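Local coordinates for protein glucosidase 2 subunit beta (Schizosaccharomyces pombe, PDB 4XQM) that recognises mannose-rich N-glycans through this lectin (MRH) domain, as the beta subunit of the glucosidase 2 that trims glucose from immature glycoproteins in the endoplasmic reticulum, at residues K5-K10 / S89-S94; Y18-V21 / N25-Q28; V73-A78 / Y83-K88. All blocks are in the same frame, centred on the assembly; numbering follows the deposited sequence.

Contact 1: K5-K10 / S89-S94; sequences KGMETK and SPAACS
Met7 reaches from the lead-in to strand 8-13 to Ser89 and Ala91, at the end of strand 82-89 and the start of the C-terminal tail. SD of Met7 lies 4.1 Å from OG of Ser89 and 4.5 Å from CB of Ala91. Met7 is extended through CG to SD, and the chain bends at chi3 (-59°), which turns the CE methyl aside. Ser89 is buried and its hydroxyl is well occupied: OG accepts from N of Ala91 at 3.0 Å, and it is also hydrogen-bonded to OD1 of Asn70. Asn70 also touches Met7 and Pro90.

The rest is loose. The two segments bury only 73 Å² together, and their nearest CA atoms, those of Met7 and Ala91, are 9.0 Å apart. Ala91 and Met7 are both partly exposed. Ala91 sits within a short 3-10 segment, 90-92, which leads to Cys93, disulfide-bonded to Cys66. The bond from Ala91 N back to Ser89 OG makes an ST turn, here at the point where the last strand of the MRH domain gives way to its C-terminal tail.

Contact 2: Y18-V21 / N25-Q28; sequences YKVV and NVFQ. With MAN (alpha-D-mannopyranose), chain B.
Tyr18 and Gln28 pair across a beta hairpin of the MRH lectin domain, formed by strands 16-21 and 25-28. The two short strands run antiparallel, at 176°, with their axes 4.7 Å apart.

Backbone bonds hold the hairpin. Lys19 and Phe27 form a hydrogen-bonded pair, with N of Lys19 giving to O of Phe27 and N of Phe27 giving to O of Lys19. Tyr18-Gln28 and Val20-Val26, on either side of it, are antiparallel non-hydrogen-bonded pairs. Toward the turn, N of Val21 gives to O of Asn25 at 2.9 Å. CA-H...O contacts from Tyr18 and Val26 add to these.

Apolar packing lies on the face that carries Tyr18, Val20, Val26 and Gln28. CG2 of Val20 meets CG1 of Val26 at 4.2 Å. Ile72, Ile85 and Met87 from other strands also pack against these valines. The Gln28 chain runs alongside the Tyr18 ring, and its CG is 3.7 Å from CE1 of Tyr18. On the other face, Lys19 and Phe27 meet through their CB atoms.

Polar side-chain bonds gather at the far end, where Gln28 reaches mannose. Its CG is anti to the backbone N (chi1 177°) and the chain stays extended, which carries the amide past the ring to the sugar. OE1 of Gln28 accepts from O2 of the mannose at 2.6 Å. Tyr18 probably helps set the amide's orientation, as does this bond. NE2 of Gln28 gives both to OH of Tyr18, at 3.0 Å and only 5° out of the amide plane, and to mannose O3, at 3.1 Å.

Contact 3: V73-A78 / Y83-K88; sequences VSVLEA and YLIKMK. With MAN (alpha-D-mannopyranose), chain B.
Val75 and Ile85 form the apolar centre of this hairpin and run alongside each other in the same direction. CG2 of Val75 lies 4.1 Å from CG1 of Ile85. The other methyl, CG1 of Val75, meets the edge of the Tyr83 ring at CD2. Val75 also packs on Tyr18 and Ile13, and Ile85 on Val26 and Val62, so this face looks into the domain. On the exposed face Leu76 and Leu84 come together through their CB atoms, 4.2 Å apart.

Strands 71-77 and 82-89 are antiparallel here. Leu76 and Leu84 exchange two backbone bonds, and N of Lys86 gives to O of Ser74. At one end Lys86 is opposite two residues, Val73 and Ser74, a classic beta bulge. N of Val73 gives to O of Lys86 at 2.7 Å, while N of Ser74 makes a weak bond to the same oxygen. CG2 of Val73 also touches CD of Lys88, at 3.6 Å. A water joins OG of Ser74 to O of Leu84.

The polar edge is the mannose site. The Glu77 chain is trans at chi1 (-171°) and extended, and it runs beside the Tyr83 ring. Carboxylate and ring planes are 39° apart. OE1 of Glu77 accepts from mannose O3 and OE2 from mannose O4, each at 2.6 Å. OH of Tyr83 gives to O3 at 2.6 Å, and O3 lies in the plane of the ring at its edge. Cys81 N also binds OE2, and Arg58 NE binds the Tyr83 hydroxyl. O3 thus donates to Glu77 and accepts from Tyr83, and also from Gln28 NE2. This two-way bonding, with the second carboxylate oxygen on O4, is consistent with recognition of the 3- and 4-hydroxyls of mannose.

Along the chain, contact 1 joins the two ends of the domain, and contacts 2 and 3 follow one another between them as separate hairpins. All three reach the same mixed sheet. The centres of contacts 2 and 3 are about 11 Å apart, those of 1 and 2 about 13 Å, and those of 1 and 3 about 15 Å. Neighbouring strands 8-13 and 16-21 tie contact 1 to contact 2, and Thr9 touches Met87 of contact 3. The sheet curls over, so one face of the 16-28 hairpin packs on the 71-89 hairpin through Val20-Met87 and Val26-Ile85. Both hairpins touch the mannose, so its site draws on parts distant in sequence; contact 1 takes no part.

Contact 1: K5-K10 / S89-S94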
# COMPACT_ATOMS: atom_id res chain seq x y z
N LYS A 5 -8.96 9.09 4.52
CA LYS A 5 -9.01 7.79 5.20
C LYS A 5 -10.14 6.93 4.63
O LYS A 5 -11.30 7.36 4.54
CB LYS A 5 -9.20 7.94 6.71
CG LYS A 5 -9.28 6.59 7.45
CD LYS A 5 -9.20 6.78 8.96
CE LYS A 5 -9.28 5.44 9.71
NZ LYS A 5 -10.60 4.78 9.53
N GLY A 6 -9.79 5.70 4.24
CA GLY A 6 -10.77 4.79 3.69
C GLY A 6 -10.83 4.80 2.17
O GLY A 6 -11.50 3.97 1.56
N MET A 7 -10.13 5.75 1.55
CA MET A 7 -10.06 5.79 0.09
C MET A 7 -9.32 4.55 -0.42
O MET A 7 -8.20 4.25 0.02
CB MET A 7 -9.35 7.06 -0.35
CG MET A 7 -9.28 7.27 -1.84
SD MET A 7 -8.53 8.87 -2.21
CE MET A 7 -9.64 9.99 -1.37
N GLU A 8 -9.95 3.83 -1.34
CA GLU A 8 -9.43 2.54 -1.83
C GLU A 8 -8.99 2.60 -3.29
O GLU A 8 -9.70 3.12 -4.15
CB GLU A 8 -10.51 1.47 -1.68
CG GLU A 8 -10.22 0.15 -2.39
CD GLU A 8 -11.40 -0.81 -2.33
OE1 GLU A 8 -11.82 -1.17 -1.21
OE2 GLU A 8 -11.92 -1.18 -3.41
N THR A 9 -7.81 2.04 -3.57
CA THR A 9 -7.34 1.87 -4.94
C THR A 9 -6.97 0.39 -5.14
O THR A 9 -6.32 -0.21 -4.27
CB THR A 9 -6.10 2.73 -5.21
OG1 THR A 9 -6.39 4.10 -4.89
CG2 THR A 9 -5.68 2.65 -6.68
N LYS A 10 -7.40 -0.19 -6.26
CA LYS A 10 -7.12 -1.59 -6.55
C LYS A 10 -6.44 -1.73 -7.90
O LYS A 10 -6.70 -0.97 -8.84
CB LYS A 10 -8.41 -2.41 -6.56
CG LYS A 10 -9.11 -2.55 -5.21
CD LYS A 10 -10.36 -3.43 -5.36
CE LYS A 10 -11.11 -3.09 -6.65
NZ LYS A 10 -12.36 -3.87 -6.84
N SER A 89 -2.36 9.87 -6.66
CA SER A 89 -3.67 10.14 -6.06
C SER A 89 -3.88 11.63 -5.88
O SER A 89 -2.94 12.33 -5.50
CB SER A 89 -3.81 9.46 -4.69
OG SER A 89 -5.04 9.85 -4.09
N PRO A 90 -5.10 12.11 -6.13
CA PRO A 90 -5.42 13.50 -5.81
C PRO A 90 -5.24 13.80 -4.32
O PRO A 90 -5.04 14.96 -3.96
CB PRO A 90 -6.90 13.63 -6.19
CG PRO A 90 -7.13 12.56 -7.20
CD PRO A 90 -6.22 11.42 -6.80
N ALA A 91 -5.27 12.77 -3.47
CA ALA A 91 -5.03 12.96 -2.03
C ALA A 91 -3.68 13.62 -1.76
O ALA A 91 -3.50 14.30 -0.74
CB ALA A 91 -5.11 11.65 -1.30
N ALA A 92 -2.74 13.41 -2.67
CA ALA A 92 -1.37 13.88 -2.49
C ALA A 92 -1.15 15.23 -3.17
O ALA A 92 -0.03 15.74 -3.20
CB ALA A 92 -0.37 12.85 -3.02
N CYS A 93 -2.22 15.80 -3.70
CA CYS A 93 -2.11 17.08 -4.40
C CYS A 93 -2.40 18.23 -3.45
O CYS A 93 -2.95 18.03 -2.36
CB CYS A 93 -3.06 17.12 -5.60
SG CYS A 93 -2.67 15.88 -6.86
N SER A 94 -2.00 19.44 -3.85
CA SER A 94 -2.24 20.64 -3.06
C SER A 94 -3.74 20.87 -2.88
O SER A 94 -4.47 20.91 -3.87
CB SER A 94 -1.64 21.85 -3.76
OG SER A 94 -0.31 21.62 -4.17

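Contact 2: Y18-V21 / N25-Q28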
# COMPACT_ATOMS: atom_id res chain seq x y z
N TYR A 18 -4.15 -6.27 -5.71
CA TYR A 18 -3.63 -5.40 -4.66
C TYR A 18 -4.66 -4.35 -4.33
O TYR A 18 -5.28 -3.77 -5.23
CB TYR A 18 -2.31 -4.75 -5.11
CG TYR A 18 -1.13 -5.69 -5.08
CD1 TYR A 18 -0.45 -5.96 -3.89
CD2 TYR A 18 -0.69 -6.32 -6.24
CE1 TYR A 18 0.63 -6.84 -3.86
CE2 TYR A 18 0.40 -7.19 -6.22
CZ TYR A 18 1.06 -7.44 -5.04
OH TYR A 18 2.14 -8.30 -5.01
N LYS A 19 -4.84 -4.10 -3.04
CA LYS A 19 -5.81 -3.12 -2.58
C LYS A 19 -5.17 -2.27 -1.51
O LYS A 19 -4.74 -2.78 -0.46
CB LYS A 19 -7.03 -3.84 -2.01
CG LYS A 19 -8.09 -2.94 -1.42
CD LYS A 19 -9.26 -3.81 -0.95
CE LYS A 19 -9.61 -4.89 -1.99
NZ LYS A 19 -10.60 -5.90 -1.50
N VAL A 20 -5.06 -0.97 -1.79
CA VAL A 20 -4.54 -0.02 -0.82
C VAL A 20 -5.69 0.83 -0.32
O VAL A 20 -6.42 1.43 -1.12
CB VAL A 20 -3.48 0.93 -1.44
CG1 VAL A 20 -3.05 2.00 -0.43
CG2 VAL A 20 -2.27 0.13 -1.93
N VAL A 21 -5.88 0.84 1.00
CA VAL A 21 -6.85 1.73 1.62
C VAL A 21 -6.09 2.73 2.49
O VAL A 21 -5.45 2.36 3.48
CB VAL A 21 -7.86 0.95 2.46
CG1 VAL A 21 -8.96 1.90 2.92
CG2 VAL A 21 -8.47 -0.15 1.64
N ASN A 25 -5.50 -0.17 5.66
CA ASN A 25 -4.70 -1.37 5.42
C ASN A 25 -4.37 -1.60 3.95
O ASN A 25 -4.94 -0.95 3.07
CB ASN A 25 -5.40 -2.60 6.01
CG ASN A 25 -6.90 -2.53 5.86
OD1 ASN A 25 -7.41 -2.05 4.85
ND2 ASN A 25 -7.61 -3.00 6.88
N VAL A 26 -3.45 -2.53 3.71
CA VAL A 26 -3.11 -2.96 2.36
C VAL A 26 -3.26 -4.47 2.26
O VAL A 26 -2.84 -5.18 3.18
CB VAL A 26 -1.65 -2.61 2.01
CG1 VAL A 26 -1.31 -3.09 0.61
CG2 VAL A 26 -1.44 -1.09 2.11
N PHE A 27 -3.87 -4.94 1.18
CA PHE A 27 -4.04 -6.38 0.94
C PHE A 27 -3.49 -6.84 -0.41
O PHE A 27 -3.40 -6.07 -1.38
CB PHE A 27 -5.51 -6.79 0.99
CG PHE A 27 -6.14 -6.65 2.35
CD1 PHE A 27 -6.72 -5.45 2.72
CD2 PHE A 27 -6.18 -7.73 3.22
CE1 PHE A 27 -7.31 -5.31 3.97
CE2 PHE A 27 -6.76 -7.59 4.47
CZ PHE A 27 -7.32 -6.38 4.84
N GLN A 28 -3.13 -8.13 -0.45
CA GLN A 28 -2.75 -8.82 -1.68
C GLN A 28 -3.67 -10.03 -1.73
O GLN A 28 -3.50 -10.96 -0.92
CB GLN A 28 -1.30 -9.27 -1.58
CG GLN A 28 -0.79 -10.08 -2.78
CD GLN A 28 0.45 -10.86 -2.44
OE1 GLN A 28 0.41 -11.75 -1.59
NE2 GLN A 28 1.56 -10.54 -3.10
C1 MAN B . 2.76 -15.03 -1.56
C2 MAN B . 2.74 -13.63 -1.72
C3 MAN B . 4.17 -13.24 -2.11
C4 MAN B . 5.19 -13.83 -1.09
C5 MAN B . 5.02 -15.35 -1.02
C6 MAN B . 5.84 -16.00 0.07
O1 MAN B . 3.20 -15.32 -2.85
O2 MAN B . 2.40 -13.05 -0.51
O3 MAN B . 4.29 -11.84 -2.23
O4 MAN B . 6.50 -13.56 -1.50
O5 MAN B . 3.66 -15.60 -0.69
O6 MAN B . 5.83 -17.41 -0.17

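Contact 3: V73-A78 / Y83-K88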
# COMPACT_ATOMS: atom_id res chain seq x y z
N VAL A 73 0.84 2.48 -9.28
CA VAL A 73 1.80 2.59 -10.38
C VAL A 73 2.65 1.33 -10.47
O VAL A 73 2.85 0.80 -11.56
CB VAL A 73 2.69 3.84 -10.20
CG1 VAL A 73 3.82 3.87 -11.23
CG2 VAL A 73 1.83 5.09 -10.34
N SER A 74 3.13 0.85 -9.32
CA SER A 74 3.93 -0.37 -9.29
C SER A 74 3.93 -1.01 -7.91
O SER A 74 3.75 -0.32 -6.90
CB SER A 74 5.38 -0.08 -9.72
OG SER A 74 6.01 0.84 -8.85
N VAL A 75 4.14 -2.33 -7.89
CA VAL A 75 4.46 -3.04 -6.66
C VAL A 75 5.79 -3.75 -6.85
O VAL A 75 5.97 -4.48 -7.83
CB VAL A 75 3.37 -4.08 -6.30
CG1 VAL A 75 3.81 -4.91 -5.10
CG2 VAL A 75 2.03 -3.40 -6.03
N LEU A 76 6.73 -3.51 -5.95
CA LEU A 76 8.03 -4.19 -5.98
C LEU A 76 8.20 -5.02 -4.71
O LEU A 76 8.03 -4.51 -3.60
CB LEU A 76 9.17 -3.18 -6.11
CG LEU A 76 10.56 -3.76 -6.37
CD1 LEU A 76 10.62 -4.30 -7.79
CD2 LEU A 76 11.66 -2.73 -6.14
N GLU A 77 8.52 -6.29 -4.88
CA GLU A 77 8.86 -7.14 -3.75
C GLU A 77 10.31 -7.56 -3.91
O GLU A 77 10.60 -8.70 -4.24
CB GLU A 77 7.94 -8.36 -3.68
CG GLU A 77 8.09 -9.16 -2.38
CD GLU A 77 7.15 -10.36 -2.28
OE1 GLU A 77 6.33 -10.59 -3.20
OE2 GLU A 77 7.23 -11.08 -1.26
N ALA A 78 11.21 -6.60 -3.71
CA ALA A 78 12.64 -6.85 -3.84
C ALA A 78 13.14 -7.83 -2.77
O ALA A 78 13.93 -8.73 -3.06
CB ALA A 78 13.41 -5.55 -3.79
N TYR A 83 6.99 -5.11 0.66
CA TYR A 83 6.41 -4.60 -0.57
C TYR A 83 6.63 -3.09 -0.68
O TYR A 83 6.36 -2.35 0.26
CB TYR A 83 4.92 -4.92 -0.61
CG TYR A 83 4.64 -6.40 -0.44
CD1 TYR A 83 4.58 -6.98 0.83
CD2 TYR A 83 4.47 -7.22 -1.55
CE1 TYR A 83 4.34 -8.34 0.99
CE2 TYR A 83 4.23 -8.59 -1.41
CZ TYR A 83 4.17 -9.14 -0.13
OH TYR A 83 3.93 -10.49 0.02
N LEU A 84 7.12 -2.65 -1.83
CA LEU A 84 7.24 -1.21 -2.08
C LEU A 84 6.19 -0.86 -3.12
O LEU A 84 6.21 -1.37 -4.24
CB LEU A 84 8.64 -0.86 -2.60
CG LEU A 84 9.80 -1.28 -1.69
CD1 LEU A 84 11.12 -0.78 -2.28
CD2 LEU A 84 9.59 -0.73 -0.30
N ILE A 85 5.24 -0.01 -2.75
CA ILE A 85 4.13 0.31 -3.63
C ILE A 85 4.15 1.79 -3.97
O ILE A 85 4.13 2.63 -3.06
CB ILE A 85 2.78 -0.03 -2.98
CG1 ILE A 85 2.78 -1.49 -2.51
CG2 ILE A 85 1.63 0.20 -3.96
CD1 ILE A 85 1.49 -1.94 -1.83
N LYS A 86 4.21 2.10 -5.26
CA LYS A 86 4.16 3.48 -5.72
C LYS A 86 2.75 3.80 -6.24
O LYS A 86 2.15 2.99 -6.96
CB LYS A 86 5.21 3.73 -6.80
CG LYS A 86 5.32 5.19 -7.24
CD LYS A 86 6.56 5.41 -8.10
CE LYS A 86 6.51 6.77 -8.79
NZ LYS A 86 7.57 6.91 -9.84
N MET A 87 2.23 4.97 -5.87
CA MET A 87 0.89 5.37 -6.26
C MET A 87 0.82 6.82 -6.72
O MET A 87 1.66 7.63 -6.36
CB MET A 87 -0.08 5.22 -5.09
CG MET A 87 -0.19 3.84 -4.51
SD MET A 87 -1.49 3.75 -3.27
CE MET A 87 -2.94 4.17 -4.24
N LYS A 88 -0.21 7.13 -7.50
CA LYS A 88 -0.65 8.51 -7.71
C LYS A 88 -2.04 8.67 -7.13
O LYS A 88 -2.82 7.70 -7.10
CB LYS A 88 -0.61 8.87 -9.20
CG LYS A 88 0.82 9.11 -9.68
CD LYS A 88 1.11 8.54 -11.06
CE LYS A 88 0.44 9.31 -12.16
NZ LYS A 88 1.28 9.32 -13.42
C1 MAN B . 2.76 -15.03 -1.56
C2 MAN B . 2.74 -13.63 -1.72
C3 MAN B . 4.17 -13.24 -2.11
C4 MAN B . 5.19 -13.83 -1.09
C5 MAN B . 5.02 -15.35 -1.02
C6 MAN B . 5.84 -16.00 0.07
O1 MAN B . 3.20 -15.32 -2.85
O2 MAN B . 2.40 -13.05 -0.51
O3 MAN B . 4.29 -11.84 -2.23
O4 MAN B . 6.50 -13.56 -1.50
O5 MAN B . 3.66 -15.60 -0.69
O6 MAN B . 5.83 -17.41 -0.17
O HOH W 1 7.00 0.26 -6.50